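Local coordinates for protein endoglucanase (PDB 2YIK) that probably hydrolyses internal beta-1,4-glucosidic bonds of cellulose as a family 9 glycoside hydrolase that carries bound calcium and zinc ions, at residues Pro312-Ile315 / Asn319-Trp322; Asp360-Ile365 / Lys408-Thr413. All coordinates share one frame; numbering follows the deposited sequence.

Contact 1 (Pro312-Ile315 / Asn319-Trp322); sequences PGWI and NDVW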
loop_
_atom_site.group_PDB
_atom_site.type_symbol
_atom_site.label_atom_id
_atom_site.label_comp_id
_atom_site.label_asym_id
_atom_site.label_seq_id
_atom_site.Cartn_x
_atom_site.Cartn_y
_atom_site.Cartn_z
ATOM N N PRO A 312 -1.573 12.836 -14.411
ATOM C CA PRO A 312 -2.020 14.140 -13.882
ATOM C C PRO A 312 -3.435 14.249 -13.339
ATOM O O PRO A 312 -3.752 15.174 -12.580
ATOM C CB PRO A 312 -1.824 15.093 -15.067
ATOM C CG PRO A 312 -0.980 14.326 -16.051
ATOM C CD PRO A 312 -1.387 12.897 -15.871
ATOM N N GLY A 313 -4.254 13.279 -13.731
ATOM C CA GLY A 313 -5.653 13.245 -13.363
ATOM C C GLY A 313 -6.051 13.121 -11.924
ATOM O O GLY A 313 -6.696 14.019 -11.378
ATOM N N TRP A 314 -5.644 12.004 -11.336
ATOM C CA TRP A 314 -5.924 11.628 -9.954
ATOM C C TRP A 314 -4.599 11.684 -9.168
ATOM O O TRP A 314 -3.697 12.446 -9.562
ATOM C CB TRP A 314 -6.512 10.189 -10.009
ATOM C CG TRP A 314 -7.478 9.899 -8.916
ATOM C CD1 TRP A 314 -7.371 8.922 -7.973
ATOM C CD2 TRP A 314 -8.682 10.618 -8.611
ATOM N NE1 TRP A 314 -8.429 8.981 -7.098
ATOM C CE2 TRP A 314 -9.251 10.013 -7.469
ATOM C CE3 TRP A 314 -9.336 11.710 -9.201
ATOM C CZ2 TRP A 314 -10.435 10.470 -6.894
ATOM C CZ3 TRP A 314 -10.522 12.166 -8.624
ATOM C CH2 TRP A 314 -11.060 11.543 -7.487
ATOM N N ILE A 315 -4.436 10.912 -8.085
ATOM C CA ILE A 315 -3.136 10.817 -7.433
ATOM C C ILE A 315 -2.908 9.321 -7.067
ATOM O O ILE A 315 -3.812 8.497 -7.253
ATOM C CB ILE A 315 -2.875 11.936 -6.268
ATOM C CG1 ILE A 315 -1.414 11.822 -5.820
ATOM C CG2 ILE A 315 -3.908 11.885 -5.199
ATOM C CD1 ILE A 315 -0.742 13.162 -6.067
ATOM N N ASN A 319 -6.845 2.512 -5.699
ATOM C CA ASN A 319 -7.666 2.338 -6.896
ATOM C C ASN A 319 -7.084 2.988 -8.157
ATOM O O ASN A 319 -7.735 3.032 -9.203
ATOM C CB ASN A 319 -9.083 2.866 -6.626
ATOM C CG ASN A 319 -10.099 2.364 -7.638
ATOM O OD1 ASN A 319 -10.039 1.213 -8.078
ATOM N ND2 ASN A 319 -11.050 3.222 -7.997
ATOM N N ASP A 320 -5.856 3.486 -8.061
ATOM C CA ASP A 320 -5.208 4.109 -9.213
ATOM C C ASP A 320 -3.723 4.337 -8.966
ATOM O O ASP A 320 -3.333 5.267 -8.267
ATOM C CB ASP A 320 -5.859 5.450 -9.545
ATOM C CG ASP A 320 -5.365 6.023 -10.862
ATOM O OD1 ASP A 320 -4.175 5.836 -11.201
ATOM O OD2 ASP A 320 -6.167 6.670 -11.557
ATOM N N VAL A 321 -2.893 3.490 -9.559
ATOM C CA VAL A 321 -1.458 3.609 -9.384
ATOM C C VAL A 321 -0.747 4.106 -10.645
ATOM O O VAL A 321 0.438 3.843 -10.848
ATOM C CB VAL A 321 -0.852 2.255 -8.920
ATOM C CG1 VAL A 321 -1.421 1.888 -7.549
ATOM C CG2 VAL A 321 -1.147 1.148 -9.953
ATOM N N TRP A 322 -1.473 4.835 -11.490
ATOM C CA TRP A 322 -0.886 5.377 -12.716
ATOM C C TRP A 322 0.251 6.369 -12.421
ATOM O O TRP A 322 1.272 6.363 -13.102
ATOM C CB TRP A 322 -1.948 6.087 -13.572
ATOM C CG TRP A 322 -2.785 5.189 -14.466
ATOM C CD1 TRP A 322 -4.149 5.161 -14.545
ATOM C CD2 TRP A 322 -2.305 4.241 -15.443
ATOM N NE1 TRP A 322 -4.552 4.246 -15.493
ATOM C CE2 TRP A 322 -3.452 3.652 -16.040
ATOM C CE3 TRP A 322 -1.032 3.795 -15.826
ATOM C CZ2 TRP A 322 -3.350 2.687 -17.060
ATOM C CZ3 TRP A 322 -0.934 2.828 -16.837
ATOM C CH2 TRP A 322 -2.091 2.268 -17.420
#
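Asp320 meets Trp314 where the loop ahead of helix 322-336 doubles back on itself. From the backbone, the CB of Asp320 comes first to the indole, 4.1 Å from CD1 of Trp314 and obliquely to the ring. CG lies anti to the backbone N (chi1 -171°), which turns the carboxylate toward 312-315 with its plane only 20° from that of the indole. The two oxygens then part company. OD2 reaches Trp314 CB at 3.9 Å, a van der Waals touch, and takes its charge partner from outside, in a salt bridge with Lys277. OD1 turns back along its own chain and accepts from Trp322 N at 2.9 Å, almost in line with its C-O bond and with the N-H nearly straight at 163°. This is an Asx turn, and aspartate suits it because its short side chain can reach an amide two residues on, here at the first turn of the helix. The carbonyl O of Ile315 lies 3.4 Å from Asp320 O, two acceptors side by side without a bond, while the Ile315 side chain points away to pack on Tyr395 and Ala398 of helix 392-408. A bound calcium ion, probably the one whose site includes Lys277, lies about 6 Å from the Asp320 side chain. Shared between a lysine and a helix-start amide, the carboxylate is therefore probably kept ionised, while its contact with the tryptophan is van der Waals packing.

Contact 2 (Asp360-Ile365 / Lys408-Thr413); sequences DFWKPI and KHHGDT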
loop_
_atom_site.group_PDB
_atom_site.type_symbol
_atom_site.label_atom_id
_atom_site.label_comp_id
_atom_site.label_asym_id
_atom_site.label_seq_id
_atom_site.Cartn_x
_atom_site.Cartn_y
_atom_site.Cartn_z
ATOM N N ASP A 360 7.795 12.792 -22.722
ATOM C CA ASP A 360 8.834 13.006 -21.726
ATOM C C ASP A 360 8.267 12.279 -20.522
ATOM O O ASP A 360 7.268 12.704 -19.937
ATOM C CB ASP A 360 9.034 14.500 -21.434
ATOM C CG ASP A 360 10.042 14.757 -20.310
ATOM O OD1 ASP A 360 10.217 13.894 -19.422
ATOM O OD2 ASP A 360 10.654 15.845 -20.298
ATOM N N PHE A 361 8.897 11.168 -20.163
ATOM C CA PHE A 361 8.409 10.354 -19.063
ATOM C C PHE A 361 8.129 11.068 -17.739
ATOM O O PHE A 361 7.225 10.664 -17.019
ATOM C CB PHE A 361 9.325 9.133 -18.887
ATOM C CG PHE A 361 9.172 8.112 -19.997
ATOM C CD1 PHE A 361 7.983 7.399 -20.141
ATOM C CD2 PHE A 361 10.188 7.912 -20.934
ATOM C CE1 PHE A 361 7.803 6.506 -21.202
ATOM C CE2 PHE A 361 10.017 7.019 -22.002
ATOM C CZ PHE A 361 8.821 6.317 -22.133
ATOM N N TRP A 362 8.866 12.129 -17.426
ATOM C CA TRP A 362 8.610 12.872 -16.186
ATOM C C TRP A 362 7.508 13.932 -16.334
ATOM O O TRP A 362 6.955 14.399 -15.335
ATOM C CB TRP A 362 9.878 13.574 -15.688
ATOM C CG TRP A 362 10.800 12.713 -14.879
ATOM C CD1 TRP A 362 12.100 12.414 -15.170
ATOM C CD2 TRP A 362 10.509 12.059 -13.632
ATOM N NE1 TRP A 362 12.635 11.616 -14.188
ATOM C CE2 TRP A 362 11.678 11.378 -13.229
ATOM C CE3 TRP A 362 9.367 11.971 -12.818
ATOM C CZ2 TRP A 362 11.754 10.630 -12.051
ATOM C CZ3 TRP A 362 9.436 11.223 -11.638
ATOM C CH2 TRP A 362 10.624 10.561 -11.271
ATOM N N LYS A 363 7.188 14.311 -17.571
ATOM C CA LYS A 363 6.188 15.347 -17.820
ATOM C C LYS A 363 4.817 15.076 -17.198
ATOM O O LYS A 363 4.214 15.977 -16.615
ATOM C CB LYS A 363 6.057 15.607 -19.332
ATOM C CG LYS A 363 5.153 16.775 -19.704
ATOM C CD LYS A 363 5.526 18.038 -18.940
ATOM C CE LYS A 363 4.771 19.264 -19.456
ATOM N NZ LYS A 363 5.228 20.487 -18.734
ATOM N N PRO A 364 4.303 13.839 -17.302
ATOM C CA PRO A 364 2.989 13.608 -16.693
ATOM C C PRO A 364 2.970 13.876 -15.187
ATOM O O PRO A 364 1.956 14.316 -14.638
ATOM C CB PRO A 364 2.711 12.146 -17.024
ATOM C CG PRO A 364 3.405 11.971 -18.341
ATOM C CD PRO A 364 4.725 12.669 -18.092
ATOM N N ILE A 365 4.090 13.609 -14.523
ATOM C CA ILE A 365 4.182 13.828 -13.088
ATOM C C ILE A 365 4.448 15.302 -12.786
ATOM O O ILE A 365 4.044 15.810 -11.742
ATOM C CB ILE A 365 5.278 12.918 -12.463
ATOM C CG1 ILE A 365 4.715 11.501 -12.264
ATOM C CG2 ILE A 365 5.790 13.510 -11.153
ATOM C CD1 ILE A 365 3.526 11.439 -11.312
ATOM N N LYS A 408 13.965 14.234 -5.691
ATOM C CA LYS A 408 15.116 13.373 -5.493
ATOM C C LYS A 408 15.766 13.087 -6.841
ATOM O O LYS A 408 16.991 13.134 -6.976
ATOM C CB LYS A 408 14.722 12.046 -4.847
ATOM C CG LYS A 408 15.886 11.060 -4.794
ATOM C CD LYS A 408 15.450 9.658 -4.394
ATOM C CE LYS A 408 16.576 8.650 -4.657
ATOM N NZ LYS A 408 16.144 7.238 -4.448
ATOM N N HIS A 409 14.936 12.822 -7.844
ATOM C CA HIS A 409 15.440 12.494 -9.163
ATOM C C HIS A 409 15.745 13.665 -10.082
ATOM O O HIS A 409 16.033 13.478 -11.267
ATOM C CB HIS A 409 14.481 11.508 -9.815
ATOM C CG HIS A 409 14.428 10.196 -9.104
ATOM N ND1 HIS A 409 15.434 9.255 -9.208
ATOM C CD2 HIS A 409 13.547 9.697 -8.206
ATOM C CE1 HIS A 409 15.174 8.245 -8.406
ATOM N NE2 HIS A 409 14.032 8.486 -7.783
ATOM N N HIS A 410 15.696 14.869 -9.528
ATOM C CA HIS A 410 16.011 16.068 -10.286
ATOM C C HIS A 410 16.997 16.923 -9.498
ATOM O O HIS A 410 16.683 18.040 -9.091
ATOM C CB HIS A 410 14.741 16.871 -10.610
ATOM C CG HIS A 410 13.871 16.223 -11.641
ATOM N ND1 HIS A 410 13.034 15.162 -11.352
ATOM C CD2 HIS A 410 13.766 16.418 -12.978
ATOM C CE1 HIS A 410 12.462 14.733 -12.460
ATOM N NE2 HIS A 410 12.892 15.481 -13.466
ATOM N N GLY A 411 18.191 16.380 -9.282
ATOM C CA GLY A 411 19.221 17.098 -8.552
ATOM C C GLY A 411 19.272 16.706 -7.087
ATOM O O GLY A 411 20.160 17.138 -6.349
ATOM N N ASP A 412 18.322 15.874 -6.672
ATOM C CA ASP A 412 18.230 15.420 -5.286
ATOM C C ASP A 412 18.366 16.610 -4.340
ATOM O O ASP A 412 19.188 16.613 -3.422
ATOM C CB ASP A 412 19.313 14.372 -4.986
ATOM C CG ASP A 412 19.068 13.628 -3.678
ATOM O OD1 ASP A 412 17.942 13.696 -3.136
ATOM O OD2 ASP A 412 19.999 12.956 -3.187
ATOM N N THR A 413 17.547 17.625 -4.580
ATOM C CA THR A 413 17.548 18.825 -3.759
ATOM C C THR A 413 16.104 19.310 -3.748
ATOM O O THR A 413 15.369 19.113 -4.723
ATOM C CB THR A 413 18.498 19.916 -4.361
ATOM O OG1 THR A 413 18.629 21.007 -3.444
ATOM C CG2 THR A 413 17.956 20.449 -5.679
#
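His410 drives the edge of its imidazole against the face of the Trp362 indole, a T-shaped pair with the planes at 69° and the imidazole and five-membered ring centroids 4.3 Å apart. CE1 leads: it stands 3.3 Å above the indole plane, displaced toward the rim, and comes within 3.5 Å of CD2 of Trp362. NE2 follows over the other end of the pyrrole part, 3.6 Å from Trp362 CD1. With CG anti to the carbonyl carbon (chi1 -72°), the ring of His410 swings back toward the indole, although its CB does not point there. ND1 is tied to the carbonyl of Tyr406, whose ring also stacks on His410, and these two ties would limit rotation of the imidazole.

Trp362 has its CG likewise anti to the carbonyl carbon (chi1 -84°), which carries the indole out from the turn leading into helix 363-373. The ring is buried, and its one polar atom, NE1, is hydrogen-bonded to Asp334. The benzene end meets the neighbouring histidine: CZ2 lies 3.6 Å from CB of His409. The imidazole of His409 is nearly parallel to the indole but slid aside, with little overlap, and its NE2 hydrogen-bonds to Glu140. Asp360 OD1 accepts from Trp362 N at 3.0 Å, on the anti side and out of the carboxylate plane, a capping bond that steadies this backbone.

The imidazole C-H at CE1 is polarised, and more so if His410 is protonated, so an electron-rich indole face is a favourable surface for it. The union is aromatic and dispersive.

Contact 1 closes before contact 2 opens along the chain, and their centres lie about 17 Å apart on the same side of the catalytic domain's centre. They meet through Pro312, whose CG packs 3.3 Å from the carbonyl O of Pro364. Helix 363-373 links them further: contact 2 includes its N-terminal part, while Pro312 and Ile315 of contact 1 rest on Asp367 and Leu368. Helix 392-408 supports Ile315 and gives way to the loop at His409, and helix 322-336, which begins at contact 1, supplies Asp334 to Trp362. Away from the predicted active site, and with contact 1 beside a calcium site, the two contacts thus join loops at helix ends in the (alpha/alpha)6 barrel of family 9.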